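Local atomic coordinates of galactose-1-phosphate uridylyltransferase (Pyrobaculum aerophilum str. IM2, PDB entry 6K5Z), a protein that probably transfers uridylyl groups between UDP-glucose and hexose 1-phosphates such as galactose 1-phosphate, and carries bound zinc. Residues L78-T83 with S141-L146. Numbering follows the deposited sequence.
Sequences LVVVET and SQIYIL
Leu78 and Val80 pair with Ile143 and Ser141 through four antiparallel backbone hydrogen bonds, two at each hydrogen-bonded pair. The bond from Leu78 N to Ile143 O (2.9 Å) is almost straight, 175° at the hydrogen. Val80 N to Ser141 O (2.8 Å) is shorter but more bent. Between them, the non-hydrogen-bonded pair Val79–Gln142 adds weaker CA-H...O contacts. A water donates to both Leu78 O and Gln142 OE1, tying the amide end of Gln142 back to the opposite strand.

Just past the paired region, the Ser141 hydroxyl donates to the Glu82 carboxylate, OG to OE2 2.6 Å, meeting that oxygen nearly end-on. The chain of Glu82 runs extended beyond CG (chi2 169°), carrying the carboxylate back to the serine, while OE1 forms a salt bridge with Arg126. A leucine in place of Glu82 would probably leave the Ser141 hydroxyl without this acceptor and take this salt-bridge partner from Arg126.

Apolar contact lies on the face bearing Leu78, Val80 and Ile143. With CG1 beside its backbone N (chi1 -71°), Ile143 sends CD1 against Val80 CG2 at 3.4 Å, a close fit. Farther along, the methyls Leu78 CD1 and Ile145 CD1 meet at 4.0 Å.

Helix 96-116 covers Val80 on this face through Ile102 and Val106. Val79 and Gln142 point to the other face, where Val79 approaches UDP-binding Asn50 and the predicted nucleophile His140. Strands 46-49 and 121-128 flank the pair, in an antiparallel sheet that continues from this HIT-clan N-terminal half into the C-terminal half.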
loop_
_atom_site.group_PDB
_atom_site.type_symbol
_atom_site.label_atom_id
_atom_site.label_comp_id
_atom_site.label_asym_id
_atom_site.label_seq_id
_atom_site.Cartn_x
_atom_site.Cartn_y
_atom_site.Cartn_z
ATOM N N LEU B 78 5.949 19.671 6.346
ATOM C CA LEU B 78 6.085 20.850 5.478
ATOM C C LEU B 78 5.609 20.622 4.065
ATOM O O LEU B 78 5.651 19.512 3.570
ATOM C CB LEU B 78 7.539 21.300 5.417
ATOM C CG LEU B 78 8.266 21.420 6.744
ATOM C CD1 LEU B 78 9.757 21.634 6.515
ATOM C CD2 LEU B 78 7.630 22.532 7.575
ATOM N N VAL B 79 5.175 21.711 3.420
ATOM C CA VAL B 79 4.831 21.705 2.004
ATOM C C VAL B 79 5.900 22.457 1.226
ATOM O O VAL B 79 6.276 23.562 1.587
ATOM C CB VAL B 79 3.448 22.286 1.746
ATOM C CG1 VAL B 79 3.125 22.240 0.265
ATOM C CG2 VAL B 79 2.401 21.474 2.502
ATOM N N VAL B 80 6.426 21.824 0.191
ATOM C CA VAL B 80 7.322 22.512 -0.726
ATOM C C VAL B 80 6.461 23.009 -1.878
ATOM O O VAL B 80 6.040 22.224 -2.752
ATOM C CB VAL B 80 8.400 21.595 -1.254
ATOM C CG1 VAL B 80 9.355 22.369 -2.131
ATOM C CG2 VAL B 80 9.134 20.940 -0.084
ATOM N N VAL B 81 6.182 24.312 -1.871
ATOM C CA VAL B 81 5.494 24.941 -3.011
ATOM C C VAL B 81 6.520 25.190 -4.102
ATOM O O VAL B 81 7.442 25.992 -3.919
ATOM C CB VAL B 81 4.775 26.239 -2.624
ATOM C CG1 VAL B 81 3.972 26.790 -3.791
ATOM C CG2 VAL B 81 3.842 25.968 -1.468
ATOM N N GLU B 82 6.303 24.537 -5.238
ATOM C CA GLU B 82 7.292 24.389 -6.292
ATOM C C GLU B 82 7.434 25.543 -7.284
ATOM O O GLU B 82 8.373 25.585 -8.085
ATOM C CB GLU B 82 6.977 23.097 -7.055
ATOM C CG GLU B 82 7.158 21.816 -6.215
ATOM C CD GLU B 82 6.596 20.591 -6.894
ATOM O OE1 GLU B 82 6.048 20.703 -8.010
ATOM O OE2 GLU B 82 6.701 19.482 -6.333
ATOM N N THR B 83 6.487 26.451 -7.249
ATOM C CA THR B 83 6.400 27.569 -8.171
ATOM C C THR B 83 5.237 28.464 -7.712
ATOM O O THR B 83 4.322 27.987 -7.043
ATOM C CB THR B 83 6.098 27.123 -9.584
ATOM O OG1 THR B 83 5.705 28.257 -10.359
ATOM C CG2 THR B 83 4.968 26.084 -9.592
ATOM N N SER B 141 5.109 19.557 -3.265
ATOM C CA SER B 141 5.701 18.349 -2.752
ATOM C C SER B 141 5.620 18.424 -1.222
ATOM O O SER B 141 5.169 19.453 -0.665
ATOM C CB SER B 141 7.160 18.276 -3.225
ATOM O OG SER B 141 7.233 17.760 -4.528
ATOM N N GLN B 142 6.048 17.350 -0.551
ATOM C CA GLN B 142 5.981 17.283 0.923
ATOM C C GLN B 142 7.249 16.754 1.535
ATOM O O GLN B 142 7.985 15.959 0.938
ATOM C CB GLN B 142 4.819 16.421 1.396
ATOM C CG GLN B 142 3.438 16.982 1.050
ATOM C CD GLN B 142 2.303 16.210 1.740
ATOM O OE1 GLN B 142 2.237 16.130 2.963
ATOM N NE2 GLN B 142 1.429 15.626 0.956
ATOM N N ILE B 143 7.506 17.269 2.730
ATOM C CA ILE B 143 8.591 16.856 3.589
ATOM C C ILE B 143 7.926 16.478 4.888
ATOM O O ILE B 143 7.124 17.251 5.398
ATOM C CB ILE B 143 9.576 18.037 3.827
ATOM C CG1 ILE B 143 10.354 18.312 2.539
ATOM C CG2 ILE B 143 10.562 17.748 4.971
ATOM C CD1 ILE B 143 11.002 19.685 2.490
ATOM N N TYR B 144 8.235 15.293 5.411
ATOM C CA TYR B 144 8.012 14.993 6.843
ATOM C C TYR B 144 9.396 14.860 7.495
ATOM O O TYR B 144 10.217 14.074 7.043
ATOM C CB TYR B 144 7.257 13.662 7.115
ATOM C CG TYR B 144 5.815 13.518 6.691
ATOM C CD1 TYR B 144 4.978 14.617 6.597
ATOM C CD2 TYR B 144 5.267 12.245 6.431
ATOM C CE1 TYR B 144 3.656 14.471 6.235
ATOM C CE2 TYR B 144 3.931 12.095 6.049
ATOM C CZ TYR B 144 3.138 13.218 5.944
ATOM O OH TYR B 144 1.823 13.177 5.591
ATOM N N ILE B 145 9.612 15.611 8.567
ATOM C CA ILE B 145 10.804 15.488 9.416
ATOM C C ILE B 145 10.365 14.666 10.637
ATOM O O ILE B 145 9.527 15.124 11.426
ATOM C CB ILE B 145 11.324 16.896 9.786
ATOM C CG1 ILE B 145 11.948 17.554 8.561
ATOM C CG2 ILE B 145 12.336 16.868 10.935
ATOM C CD1 ILE B 145 11.956 19.069 8.659
ATOM N N LEU B 146 10.941 13.468 10.767
ATOM C CA LEU B 146 10.369 12.378 11.560
ATOM C C LEU B 146 11.248 11.906 12.732
ATOM O O LEU B 146 12.479 11.771 12.556
ATOM C CB LEU B 146 10.096 11.170 10.660
ATOM C CG LEU B 146 9.015 11.357 9.593
ATOM C CD1 LEU B 146 9.078 10.202 8.619
ATOM C CD2 LEU B 146 7.616 11.470 10.203
HETATM O O HOH W 1 3.526 17.942 4.675
#